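Local coordinates for CARDB domain-containing protein (Pyrococcus furiosus, PDB 3IDU) that is of unknown function but forms a beta-sandwich CARDB domain that binds two manganese ions, one part of a larger protein, at residues D27-G30 against L34-Y37; Y37-K42 against T52-Y57; L78-T83 against Y90-T95. All blocks are in the same frame, centred on the assembly; numbering follows the deposited sequence.

Contact 1 of 3, residues D27-G30 against L34-Y37; sequences DVVG and LAEY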
ATOM      1  N   ASP A  27       6.837 -13.277   3.611  1.00 19.23           N
ATOM      2  CA  ASP A  27       5.937 -13.977   2.708  1.00 24.74           C
ATOM      3  C   ASP A  27       5.554 -15.329   3.304  1.00 33.05           C
ATOM      4  O   ASP A  27       4.755 -16.076   2.735  1.00 26.13           O
ATOM      5  CB  ASP A  27       6.599 -14.166   1.338  1.00 30.74           C
ATOM      6  CG  ASP A  27       7.937 -14.878   1.423  1.00 39.54           C
ATOM      7  OD1 ASP A  27       8.819 -14.409   2.174  1.00 42.18           O
ATOM      8  OD2 ASP A  27       8.111 -15.905   0.734  1.00 38.26           O
ATOM      9  N   VAL A  28       6.133 -15.631   4.461  1.00 32.96           N
ATOM     10  CA  VAL A  28       5.863 -16.877   5.167  1.00 31.30           C
ATOM     11  C   VAL A  28       5.861 -16.596   6.663  1.00 32.99           C
ATOM     12  O   VAL A  28       6.853 -16.117   7.209  1.00 28.64           O
ATOM     13  CB  VAL A  28       6.937 -17.941   4.861  1.00 34.12           C
ATOM     14  CG1 VAL A  28       6.604 -19.232   5.589  1.00 36.46           C
ATOM     15  CG2 VAL A  28       7.019 -18.182   3.362  1.00 31.10           C
ATOM     16  N   VAL A  29       4.742 -16.887   7.318  1.00 31.19           N
ATOM     17  CA  VAL A  29       4.617 -16.658   8.753  1.00 35.15           C
ATOM     18  C   VAL A  29       4.031 -17.870   9.469  1.00 38.07           C
ATOM     19  O   VAL A  29       3.341 -18.689   8.861  1.00 42.83           O
ATOM     20  CB  VAL A  29       3.720 -15.434   9.046  1.00 33.36           C
ATOM     21  CG1 VAL A  29       4.367 -14.170   8.503  1.00 26.84           C
ATOM     22  CG2 VAL A  29       2.351 -15.637   8.423  1.00 40.57           C
ATOM     23  N   GLY A  30       4.310 -17.976  10.765  1.00 37.74           N
ATOM     24  CA  GLY A  30       3.801 -19.091  11.545  1.00 38.43           C
ATOM     25  C   GLY A  30       2.558 -18.731  12.336  1.00 35.76           C
ATOM     26  O   GLY A  30       2.433 -17.615  12.844  1.00 26.82           O
ATOM     27  N   LEU A  34       3.578 -13.085  15.822  1.00 30.54           N
ATOM     28  CA  LEU A  34       3.536 -11.673  15.459  1.00 31.22           C
ATOM     29  C   LEU A  34       4.341 -11.401  14.194  1.00 30.12           C
ATOM     30  O   LEU A  34       5.527 -11.719  14.123  1.00 31.33           O
ATOM     31  CB  LEU A  34       4.089 -10.817  16.603  1.00 33.24           C
ATOM     32  CG  LEU A  34       4.155  -9.307  16.360  1.00 39.17           C
ATOM     33  CD1 LEU A  34       2.751  -8.756  16.169  1.00 34.51           C
ATOM     34  CD2 LEU A  34       4.840  -8.623  17.536  1.00 34.03           C
ATOM     35  N   ALA A  35       3.690 -10.812  13.196  1.00 29.38           N
ATOM     36  CA  ALA A  35       4.349 -10.484  11.939  1.00 30.31           C
ATOM     37  C   ALA A  35       4.186  -8.990  11.667  1.00 29.26           C
ATOM     38  O   ALA A  35       3.102  -8.433  11.844  1.00 26.42           O
ATOM     39  CB  ALA A  35       3.748 -11.301  10.799  1.00 20.03           C
ATOM     40  N   GLU A  36       5.265  -8.346  11.235  1.00 29.05           N
ATOM     41  CA  GLU A  36       5.231  -6.917  10.954  1.00 31.52           C
ATOM     42  C   GLU A  36       5.350  -6.633   9.460  1.00 28.97           C
ATOM     43  O   GLU A  36       6.284  -7.095   8.802  1.00 26.95           O
ATOM     44  CB  GLU A  36       6.361  -6.211  11.713  1.00 34.14           C
ATOM     45  CG  GLU A  36       6.302  -6.410  13.225  1.00 47.40           C
ATOM     46  CD  GLU A  36       7.455  -5.748  13.962  1.00 51.95           C
ATOM     47  OE1 GLU A  36       7.506  -5.858  15.206  1.00 56.49           O
ATOM     48  OE2 GLU A  36       8.309  -5.121  13.301  1.00 55.88           O
ATOM     49  N   TYR A  37       4.393  -5.878   8.927  1.00 19.19           N
ATOM     50  CA  TYR A  37       4.398  -5.530   7.511  1.00 22.49           C
ATOM     51  C   TYR A  37       4.482  -4.030   7.323  1.00 16.16           C
ATOM     52  O   TYR A  37       4.189  -3.265   8.238  1.00 16.32           O
ATOM     53  CB  TYR A  37       3.137  -6.048   6.815  1.00 22.46           C
ATOM     54  CG  TYR A  37       3.077  -7.551   6.692  1.00 18.78           C
ATOM     55  CD1 TYR A  37       2.634  -8.343   7.751  1.00 20.72           C
ATOM     56  CD2 TYR A  37       3.495  -8.184   5.524  1.00 19.70           C
ATOM     57  CE1 TYR A  37       2.610  -9.736   7.645  1.00 24.31           C
ATOM     58  CE2 TYR A  37       3.476  -9.570   5.408  1.00 27.08           C
ATOM     59  CZ  TYR A  37       3.034 -10.339   6.470  1.00 23.17           C
ATOM     60  OH  TYR A  37       3.030 -11.710   6.357  1.00 26.19           O
TER

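Contact 2 of 3, residues Y37-K42 against T52-Y57; sequences YEVHVK and TKVRVY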
ATOM      1  N   TYR A  37       4.393  -5.878   8.927  1.00 19.19           N
ATOM      2  CA  TYR A  37       4.398  -5.530   7.511  1.00 22.49           C
ATOM      3  C   TYR A  37       4.482  -4.030   7.323  1.00 16.16           C
ATOM      4  O   TYR A  37       4.189  -3.265   8.238  1.00 16.32           O
ATOM      5  CB  TYR A  37       3.137  -6.048   6.815  1.00 22.46           C
ATOM      6  CG  TYR A  37       3.077  -7.551   6.692  1.00 18.78           C
ATOM      7  CD1 TYR A  37       2.634  -8.343   7.751  1.00 20.72           C
ATOM      8  CD2 TYR A  37       3.495  -8.184   5.524  1.00 19.70           C
ATOM      9  CE1 TYR A  37       2.610  -9.736   7.645  1.00 24.31           C
ATOM     10  CE2 TYR A  37       3.476  -9.570   5.408  1.00 27.08           C
ATOM     11  CZ  TYR A  37       3.034 -10.339   6.470  1.00 23.17           C
ATOM     12  OH  TYR A  37       3.030 -11.710   6.357  1.00 26.19           O
ATOM     13  N   GLU A  38       4.893  -3.610   6.134  1.00 15.94           N
ATOM     14  CA  GLU A  38       4.991  -2.190   5.842  1.00 18.92           C
ATOM     15  C   GLU A  38       4.275  -1.866   4.545  1.00 17.24           C
ATOM     16  O   GLU A  38       4.399  -2.584   3.552  1.00 19.29           O
ATOM     17  CB  GLU A  38       6.454  -1.753   5.723  1.00 25.33           C
ATOM     18  CG  GLU A  38       7.320  -2.104   6.921  1.00 26.46           C
ATOM     19  CD  GLU A  38       8.707  -1.503   6.825  1.00 32.36           C
ATOM     20  OE1 GLU A  38       9.338  -1.629   5.754  1.00 34.83           O
ATOM     21  OE2 GLU A  38       9.171  -0.912   7.823  1.00 39.30           O
ATOM     22  N   VAL A  39       3.510  -0.783   4.568  1.00 12.58           N
ATOM     23  CA  VAL A  39       2.805  -0.336   3.382  1.00 13.49           C
ATOM     24  C   VAL A  39       3.529   0.932   2.946  1.00 10.31           C
ATOM     25  O   VAL A  39       3.556   1.918   3.679  1.00 11.42           O
ATOM     26  CB  VAL A  39       1.327  -0.017   3.683  1.00 13.77           C
ATOM     27  CG1 VAL A  39       0.648   0.501   2.424  1.00 17.66           C
ATOM     28  CG2 VAL A  39       0.613  -1.278   4.184  1.00 23.11           C
ATOM     29  N   HIS A  40       4.150   0.883   1.771  1.00  9.95           N
ATOM     30  CA  HIS A  40       4.874   2.028   1.234  1.00 12.34           C
ATOM     31  C   HIS A  40       3.958   2.794   0.283  1.00 13.86           C
ATOM     32  O   HIS A  40       3.629   2.306  -0.795  1.00 11.54           O
ATOM     33  CB  HIS A  40       6.128   1.561   0.486  1.00 12.47           C
ATOM     34  CG  HIS A  40       7.172   0.959   1.375  1.00 21.29           C
ATOM     35  ND1 HIS A  40       8.450   1.463   1.468  1.00 19.15           N
ATOM     36  CD2 HIS A  40       7.115  -0.085   2.237  1.00 20.76           C
ATOM     37  CE1 HIS A  40       9.136   0.759   2.352  1.00 25.51           C
ATOM     38  NE2 HIS A  40       8.348  -0.186   2.833  1.00 17.71           N
ATOM     39  N   VAL A  41       3.540   3.988   0.695  1.00 11.11           N
ATOM     40  CA  VAL A  41       2.657   4.813  -0.129  1.00 11.43           C
ATOM     41  C   VAL A  41       3.473   5.985  -0.662  1.00 10.91           C
ATOM     42  O   VAL A  41       4.141   6.689   0.099  1.00  7.65           O
ATOM     43  CB  VAL A  41       1.437   5.314   0.692  1.00  9.32           C
ATOM     44  CG1 VAL A  41       1.895   6.230   1.817  1.00 17.27           C
ATOM     45  CG2 VAL A  41       0.445   6.024  -0.216  1.00 12.16           C
ATOM     46  N   LYS A  42       3.431   6.190  -1.976  1.00  6.82           N
ATOM     47  CA  LYS A  42       4.204   7.265  -2.580  1.00  6.05           C
ATOM     48  C   LYS A  42       3.383   8.146  -3.505  1.00  7.98           C
ATOM     49  O   LYS A  42       2.350   7.728  -4.026  1.00  8.22           O
ATOM     50  CB  LYS A  42       5.370   6.668  -3.376  1.00 10.16           C
ATOM     51  CG  LYS A  42       6.082   5.538  -2.641  1.00 23.50           C
ATOM     52  CD  LYS A  42       7.051   4.770  -3.526  1.00 22.64           C
ATOM     53  CE  LYS A  42       8.332   5.547  -3.774  1.00 31.30           C
ATOM     54  NZ  LYS A  42       9.372   4.697  -4.442  1.00 26.98           N
ATOM     55  N   THR A  52      -5.866  11.444   1.501  1.00 11.56           N
ATOM     56  CA  THR A  52      -6.333  10.289   0.752  1.00  7.62           C
ATOM     57  C   THR A  52      -6.346   9.097   1.691  1.00 11.80           C
ATOM     58  O   THR A  52      -5.636   9.071   2.701  1.00 12.21           O
ATOM     59  CB  THR A  52      -5.456   9.966  -0.477  1.00 11.83           C
ATOM     60  OG1 THR A  52      -6.118   8.975  -1.280  1.00 11.38           O
ATOM     61  CG2 THR A  52      -4.103   9.427  -0.052  1.00 14.36           C
ATOM     62  N   LYS A  53      -7.169   8.112   1.364  1.00 10.16           N
ATOM     63  CA  LYS A  53      -7.287   6.935   2.204  1.00  9.45           C
ATOM     64  C   LYS A  53      -6.473   5.746   1.714  1.00 11.87           C
ATOM     65  O   LYS A  53      -6.398   5.470   0.516  1.00 12.32           O
ATOM     66  CB  LYS A  53      -8.763   6.540   2.325  1.00 11.27           C
ATOM     67  CG  LYS A  53      -9.648   7.624   2.941  1.00 16.57           C
ATOM     68  CD  LYS A  53     -11.092   7.161   3.080  1.00 26.28           C
ATOM     69  CE  LYS A  53     -11.968   8.224   3.733  1.00 37.73           C
ATOM     70  NZ  LYS A  53     -13.391   7.788   3.870  1.00 44.02           N
ATOM     71  N   VAL A  54      -5.856   5.054   2.661  1.00  9.05           N
ATOM     72  CA  VAL A  54      -5.079   3.863   2.366  1.00  7.19           C
ATOM     73  C   VAL A  54      -5.775   2.750   3.148  1.00 10.72           C
ATOM     74  O   VAL A  54      -6.176   2.943   4.302  1.00  8.60           O
ATOM     75  CB  VAL A  54      -3.611   4.004   2.842  1.00 11.70           C
ATOM     76  CG1 VAL A  54      -2.845   2.708   2.582  1.00 13.64           C
ATOM     77  CG2 VAL A  54      -2.943   5.161   2.110  1.00  8.61           C
ATOM     78  N   ARG A  55      -5.933   1.596   2.512  1.00  9.01           N
ATOM     79  CA  ARG A  55      -6.598   0.471   3.139  1.00  8.79           C
ATOM     80  C   ARG A  55      -5.830  -0.818   2.900  1.00  8.15           C
ATOM     81  O   ARG A  55      -5.227  -1.015   1.840  1.00 13.45           O
ATOM     82  CB  ARG A  55      -8.025   0.320   2.584  1.00  7.05           C
ATOM     83  CG  ARG A  55      -8.926   1.553   2.744  1.00 10.82           C
ATOM     84  CD  ARG A  55     -10.317   1.296   2.161  1.00 18.47           C
ATOM     85  NE  ARG A  55     -11.253   2.416   2.312  1.00 20.64           N
ATOM     86  CZ  ARG A  55     -11.263   3.509   1.552  1.00 26.08           C
ATOM     87  NH1 ARG A  55     -10.383   3.655   0.573  1.00 17.66           N
ATOM     88  NH2 ARG A  55     -12.175   4.452   1.756  1.00 27.04           N
ATOM     89  N   VAL A  56      -5.838  -1.684   3.906  1.00  7.55           N
ATOM     90  CA  VAL A  56      -5.190  -2.984   3.808  1.00  7.23           C
ATOM     91  C   VAL A  56      -6.276  -4.033   4.019  1.00  8.32           C
ATOM     92  O   VAL A  56      -7.091  -3.929   4.935  1.00 10.24           O
ATOM     93  CB  VAL A  56      -4.064  -3.161   4.865  1.00 10.49           C
ATOM     94  CG1 VAL A  56      -3.714  -4.641   5.016  1.00 11.79           C
ATOM     95  CG2 VAL A  56      -2.827  -2.397   4.425  1.00 11.63           C
ATOM     96  N   TYR A  57      -6.280  -5.025   3.138  1.00 12.83           N
ATOM     97  CA  TYR A  57      -7.239  -6.119   3.159  1.00 15.13           C
ATOM     98  C   TYR A  57      -6.486  -7.431   3.273  1.00 14.34           C
ATOM     99  O   TYR A  57      -5.379  -7.567   2.752  1.00 15.33           O
ATOM    100  CB  TYR A  57      -8.029  -6.170   1.849  1.00 11.00           C
ATOM    101  CG  TYR A  57      -8.856  -4.951   1.528  1.00 10.65           C
ATOM    102  CD1 TYR A  57     -10.187  -4.867   1.926  1.00  7.55           C
ATOM    103  CD2 TYR A  57      -8.317  -3.892   0.798  1.00  9.56           C
ATOM    104  CE1 TYR A  57     -10.964  -3.766   1.605  1.00 12.17           C
ATOM    105  CE2 TYR A  57      -9.090  -2.784   0.474  1.00 13.44           C
ATOM    106  CZ  TYR A  57     -10.412  -2.726   0.879  1.00 11.53           C
ATOM    107  OH  TYR A  57     -11.172  -1.627   0.557  1.00 13.92           O
TER

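Contact 3 of 3, residues L78-T83 against Y90-T95; sequences LTFNWT and YRINAT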
ATOM      1  N   LEU A  78       3.782   3.046   6.188  1.00 13.97           N
ATOM      2  CA  LEU A  78       2.732   2.761   7.152  1.00 20.97           C
ATOM      3  C   LEU A  78       2.985   1.349   7.645  1.00 16.72           C
ATOM      4  O   LEU A  78       3.388   0.482   6.875  1.00 22.46           O
ATOM      5  CB  LEU A  78       1.366   2.832   6.472  1.00 17.77           C
ATOM      6  CG  LEU A  78       1.070   4.110   5.684  1.00 17.72           C
ATOM      7  CD1 LEU A  78      -0.343   4.030   5.132  1.00 18.97           C
ATOM      8  CD2 LEU A  78       1.227   5.327   6.584  1.00 19.56           C
ATOM      9  N   THR A  79       2.756   1.108   8.926  1.00 15.79           N
ATOM     10  CA  THR A  79       2.996  -0.221   9.452  1.00 14.52           C
ATOM     11  C   THR A  79       1.761  -0.820  10.094  1.00 15.75           C
ATOM     12  O   THR A  79       0.839  -0.108  10.493  1.00 18.04           O
ATOM     13  CB  THR A  79       4.117  -0.206  10.504  1.00 23.57           C
ATOM     14  OG1 THR A  79       3.724   0.629  11.600  1.00 26.88           O
ATOM     15  CG2 THR A  79       5.407   0.326   9.899  1.00 28.81           C
ATOM     16  N   PHE A  80       1.746  -2.141  10.171  1.00 17.98           N
ATOM     17  CA  PHE A  80       0.652  -2.856  10.806  1.00 20.03           C
ATOM     18  C   PHE A  80       1.143  -4.244  11.177  1.00 27.30           C
ATOM     19  O   PHE A  80       1.896  -4.872  10.426  1.00 27.12           O
ATOM     20  CB  PHE A  80      -0.580  -2.944   9.886  1.00 20.54           C
ATOM     21  CG  PHE A  80      -0.399  -3.837   8.687  1.00 18.53           C
ATOM     22  CD1 PHE A  80       0.109  -3.330   7.494  1.00 15.60           C
ATOM     23  CD2 PHE A  80      -0.754  -5.185   8.747  1.00 24.73           C
ATOM     24  CE1 PHE A  80       0.260  -4.151   6.375  1.00 16.28           C
ATOM     25  CE2 PHE A  80      -0.606  -6.016   7.636  1.00 17.65           C
ATOM     26  CZ  PHE A  80      -0.099  -5.498   6.446  1.00 21.10           C
ATOM     27  N   ASN A  81       0.740  -4.710  12.353  1.00 21.96           N
ATOM     28  CA  ASN A  81       1.138  -6.034  12.807  1.00 28.10           C
ATOM     29  C   ASN A  81       0.003  -7.004  12.541  1.00 26.15           C
ATOM     30  O   ASN A  81      -1.166  -6.623  12.534  1.00 19.98           O
ATOM     31  CB  ASN A  81       1.460  -6.024  14.304  1.00 31.35           C
ATOM     32  CG  ASN A  81       2.535  -5.015  14.665  1.00 38.80           C
ATOM     33  OD1 ASN A  81       3.492  -4.807  13.913  1.00 41.94           O
ATOM     34  ND2 ASN A  81       2.391  -4.393  15.831  1.00 38.86           N
ATOM     35  N   TRP A  82       0.355  -8.263  12.313  1.00 23.80           N
ATOM     36  CA  TRP A  82      -0.638  -9.290  12.055  1.00 28.95           C
ATOM     37  C   TRP A  82      -0.223 -10.620  12.665  1.00 32.01           C
ATOM     38  O   TRP A  82       0.832 -11.168  12.339  1.00 33.03           O
ATOM     39  CB  TRP A  82      -0.851  -9.458  10.550  1.00 26.12           C
ATOM     40  CG  TRP A  82      -1.837 -10.536  10.202  1.00 25.94           C
ATOM     41  CD1 TRP A  82      -3.038 -10.777  10.808  1.00 25.42           C
ATOM     42  CD2 TRP A  82      -1.729 -11.483   9.135  1.00 18.62           C
ATOM     43  NE1 TRP A  82      -3.686 -11.816  10.181  1.00 22.97           N
ATOM     44  CE2 TRP A  82      -2.905 -12.269   9.151  1.00 17.99           C
ATOM     45  CE3 TRP A  82      -0.752 -11.748   8.166  1.00 18.80           C
ATOM     46  CZ2 TRP A  82      -3.132 -13.298   8.233  1.00 12.30           C
ATOM     47  CZ3 TRP A  82      -0.977 -12.770   7.251  1.00 21.59           C
ATOM     48  CH2 TRP A  82      -2.161 -13.534   7.293  1.00 16.02           C
ATOM     49  N   THR A  83      -1.068 -11.131  13.554  1.00 24.93           N
ATOM     50  CA  THR A  83      -0.816 -12.402  14.213  1.00 29.30           C
ATOM     51  C   THR A  83      -1.867 -13.401  13.742  1.00 27.51           C
ATOM     52  O   THR A  83      -2.965 -13.462  14.299  1.00 32.52           O
ATOM     53  CB  THR A  83      -0.910 -12.262  15.744  1.00 29.33           C
ATOM     54  OG1 THR A  83      -0.076 -11.179  16.178  1.00 32.05           O
ATOM     55  CG2 THR A  83      -0.448 -13.545  16.420  1.00 32.37           C
ATOM     56  N   TYR A  90      -2.778 -16.792   2.284  1.00 41.26           N
ATOM     57  CA  TYR A  90      -3.515 -15.541   2.402  1.00 30.81           C
ATOM     58  C   TYR A  90      -3.026 -14.488   1.411  1.00 33.51           C
ATOM     59  O   TYR A  90      -1.836 -14.413   1.107  1.00 28.31           O
ATOM     60  CB  TYR A  90      -3.384 -15.001   3.829  1.00 40.37           C
ATOM     61  CG  TYR A  90      -4.010 -15.883   4.887  1.00 40.05           C
ATOM     62  CD1 TYR A  90      -5.297 -15.630   5.362  1.00 40.49           C
ATOM     63  CD2 TYR A  90      -3.320 -16.975   5.411  1.00 43.07           C
ATOM     64  CE1 TYR A  90      -5.881 -16.439   6.334  1.00 45.22           C
ATOM     65  CE2 TYR A  90      -3.893 -17.794   6.383  1.00 44.67           C
ATOM     66  CZ  TYR A  90      -5.171 -17.520   6.841  1.00 47.54           C
ATOM     67  OH  TYR A  90      -5.740 -18.324   7.804  1.00 53.64           O
ATOM     68  N   ARG A  91      -3.955 -13.678   0.910  1.00 23.84           N
ATOM     69  CA  ARG A  91      -3.625 -12.612  -0.033  1.00 24.05           C
ATOM     70  C   ARG A  91      -3.841 -11.255   0.627  1.00 20.17           C
ATOM     71  O   ARG A  91      -4.947 -10.930   1.056  1.00 15.14           O
ATOM     72  CB  ARG A  91      -4.499 -12.720  -1.287  1.00 24.05           C
ATOM     73  CG  ARG A  91      -4.328 -11.555  -2.263  1.00 28.45           C
ATOM     74  CD  ARG A  91      -5.171 -11.728  -3.529  1.00 26.42           C
ATOM     75  NE  ARG A  91      -4.776 -12.898  -4.314  1.00 45.00           N
ATOM     76  CZ  ARG A  91      -5.253 -14.128  -4.137  1.00 46.54           C
ATOM     77  NH1 ARG A  91      -6.156 -14.366  -3.196  1.00 47.75           N
ATOM     78  NH2 ARG A  91      -4.827 -15.124  -4.906  1.00 36.46           N
ATOM     79  N   ILE A  92      -2.773 -10.470   0.726  1.00 16.17           N
ATOM     80  CA  ILE A  92      -2.865  -9.144   1.325  1.00 11.82           C
ATOM     81  C   ILE A  92      -2.976  -8.126   0.194  1.00 12.15           C
ATOM     82  O   ILE A  92      -2.202  -8.166  -0.760  1.00 16.24           O
ATOM     83  CB  ILE A  92      -1.605  -8.789   2.172  1.00 10.10           C
ATOM     84  CG1 ILE A  92      -1.495  -9.709   3.393  1.00 18.26           C
ATOM     85  CG2 ILE A  92      -1.707  -7.356   2.690  1.00 18.01           C
ATOM     86  CD1 ILE A  92      -1.353 -11.171   3.071  1.00 29.12           C
ATOM     87  N   ASN A  93      -3.954  -7.232   0.295  1.00  9.83           N
ATOM     88  CA  ASN A  93      -4.135  -6.194  -0.702  1.00 10.73           C
ATOM     89  C   ASN A  93      -4.022  -4.854  -0.005  1.00 11.58           C
ATOM     90  O   ASN A  93      -4.433  -4.703   1.143  1.00 11.69           O
ATOM     91  CB  ASN A  93      -5.515  -6.275  -1.377  1.00 11.36           C
ATOM     92  CG  ASN A  93      -5.587  -7.343  -2.457  1.00 10.53           C
ATOM     93  OD1 ASN A  93      -6.356  -8.295  -2.351  1.00 14.37           O
ATOM     94  ND2 ASN A  93      -4.788  -7.182  -3.506  1.00 12.36           N
ATOM     95  N   ALA A  94      -3.443  -3.884  -0.700  1.00 11.31           N
ATOM     96  CA  ALA A  94      -3.313  -2.543  -0.164  1.00  7.72           C
ATOM     97  C   ALA A  94      -3.809  -1.624  -1.265  1.00 11.67           C
ATOM     98  O   ALA A  94      -3.494  -1.824  -2.438  1.00 12.46           O
ATOM     99  CB  ALA A  94      -1.861  -2.241   0.176  1.00 11.25           C
ATOM    100  N   THR A  95      -4.612  -0.634  -0.900  1.00  7.58           N
ATOM    101  CA  THR A  95      -5.134   0.295  -1.892  1.00  6.14           C
ATOM    102  C   THR A  95      -4.998   1.730  -1.422  1.00 10.51           C
ATOM    103  O   THR A  95      -5.006   2.008  -0.222  1.00 10.80           O
ATOM    104  CB  THR A  95      -6.631   0.050  -2.176  1.00 10.43           C
ATOM    105  OG1 THR A  95      -7.408   0.455  -1.039  1.00 11.19           O
ATOM    106  CG2 THR A  95      -6.892  -1.426  -2.451  1.00 10.70           C
TER

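Contact 1 of 3, residues D27-G30 against L34-Y37
The phenolic oxygen of Y37 meets two neighbours of different character at the rim of the sandwich. It is hydrogen-bonded to the backbone carbonyl oxygen of P26, just before residues 27-30, and its OH also lies 3.5 Å from CG1 of V29. The Y37 and V29 side chains reach for each other from opposite directions. V29 sets its CG1 anti to its own carbonyl carbon (chi1 -64°), and this one methyl does all the touching: besides the tyrosine oxygen it meets CB of A35, 3.7 Å away. A35 and Y37 stand on the same side of strand 35-43, and A35 CB lies 3.7 Å from CE1 of the Y37 ring. A small methyl fits here, close against both the valine and the tyrosine ring. The backbones stay apart, CA of V29 being 7.0 Å from CA of A35, because the strands belong to different sheets: 28-29 pairs with 111-118, and 35-43 pairs with 75-82. The Y37 ring lies nearly parallel to that of F80. The short edge strand 28-29, passed to the second sheet after 19-24 has paired in the first, recalls the split first strand of many immunoglobulin-like domains. The tyrosine thus spans the gap with an apolar ring, while donation to the P26 carbonyl probably offsets the cost of burying its hydroxyl.

Contact 2 of 3, residues Y37-K42 against T52-Y57
In the core of the beta sandwich, V39 and V41 on strand 35-43 face V54 and V56 on strand 49-58, and all four are buried. V39 CG2 approaches V56 CG2 most closely, at 3.6 Å, while its other methyl, CG1, comes to 4.1 Å from V54 CG1. V54 likewise divides its branches: CG1 serves V39, and CG2 lies 4.2 Å from V41 CG2. The methyls therefore alternate along the interface. V39 slides past both partners, whereas V41 meets V54 at a slant. The chi1 of V41, 64°, puts CG1 between the backbone N and the carbonyl carbon and leaves CG2, anti to N, to meet V54.

The strands come from opposite sheets, as expected of the immunoglobulin-like folds grouped in the E-set clan. Their axes pass 9.7 Å apart and run roughly antiparallel, at 149°, so side chains alone bridge the layers. Valine suits this spacing: its branched CB favours extended backbone, and its two methyls can reach two neighbours at once. Polar residues alternate with the valines along strand 35-43 and point to its outer side; H40 NE2 gives a weak hydrogen bond to E38 OE1 at 3.4 Å, and H40 ND1 bonds E75. On the opposing strand, R55 forms a salt bridge with E99. Toward the metal end, the side chain of V41 lies about 5 Å from that of L19, a manganese-binding residue.

Contact 3 of 3, residues L78-T83 against Y90-T95
W82 pushes the far corner of its indole against the face of Y90, and I92 fits its branches beside W82 and F80. The leading bump is CH2 of W82, which sits over one face of the tyrosine ring, 3.8 Å from CG of Y90. It comes down near the root of the phenol, for CB of Y90 is also close, at 4.0 Å. The next indole atom, CZ2, lies over the same ring but displaced toward its rim. The planes stand at 77° and the centroids of the six-membered rings are 5.5 Å apart: a T-shaped stack in which tryptophan offers the edge and tyrosine the face. W82 extends its CG anti to the backbone N (chi1 178°), a reach that carries the long indole across to the other sheet. This aromatic pair joins the two facing sheets of the immunoglobulin-like sandwich away from the metal sites.

I92, two residues on and so on the same side of the strand as Y90, presents two separate knobs. Its CD1 lies 4.5 Å from CZ3 of W82, and its CG2 is equally distant from CZ of F80, so the branched side chain lies between the two aromatic side chains. Both touches are loose and oblique; the tryptophan-tyrosine stack is the tighter part of the interface. Large side chains are needed because the strands are far apart, with axes 12.0 Å from each other. A flat indole spans such a distance, and a beta-branched isoleucine suits an extended backbone.

Among its neighbours, the W82-Y90 pair is backed by V118 of strand 111-118, which both side chains touch, and I92 leans on V116 of that strand. W66 of strand 61-70 packs on F80, while I58 of strand 49-58 touches W82.

In the fold
From the N terminus, contact 1 comes first, closing the short link, residues 30-34, between the edge strand 28-29 and strand 35-43. Contact 2 starts where it ends, sharing Y37, and closes the longer link to strand 49-58. Contact 3 follows later, joining strands 75-82 and 88-96 across another short connection. The three are in series; none nests within or crosses another. Each joins the three-stranded sheet to the five-stranded one, and probable backbone hydrogen bonds tie them laterally: A35 O with W82 N links contacts 1 and 3, while V39 N with L78 O and Y57 N with N93 O link contacts 2 and 3. Contact 1 lies about 17 Å from contact 2, centre to centre.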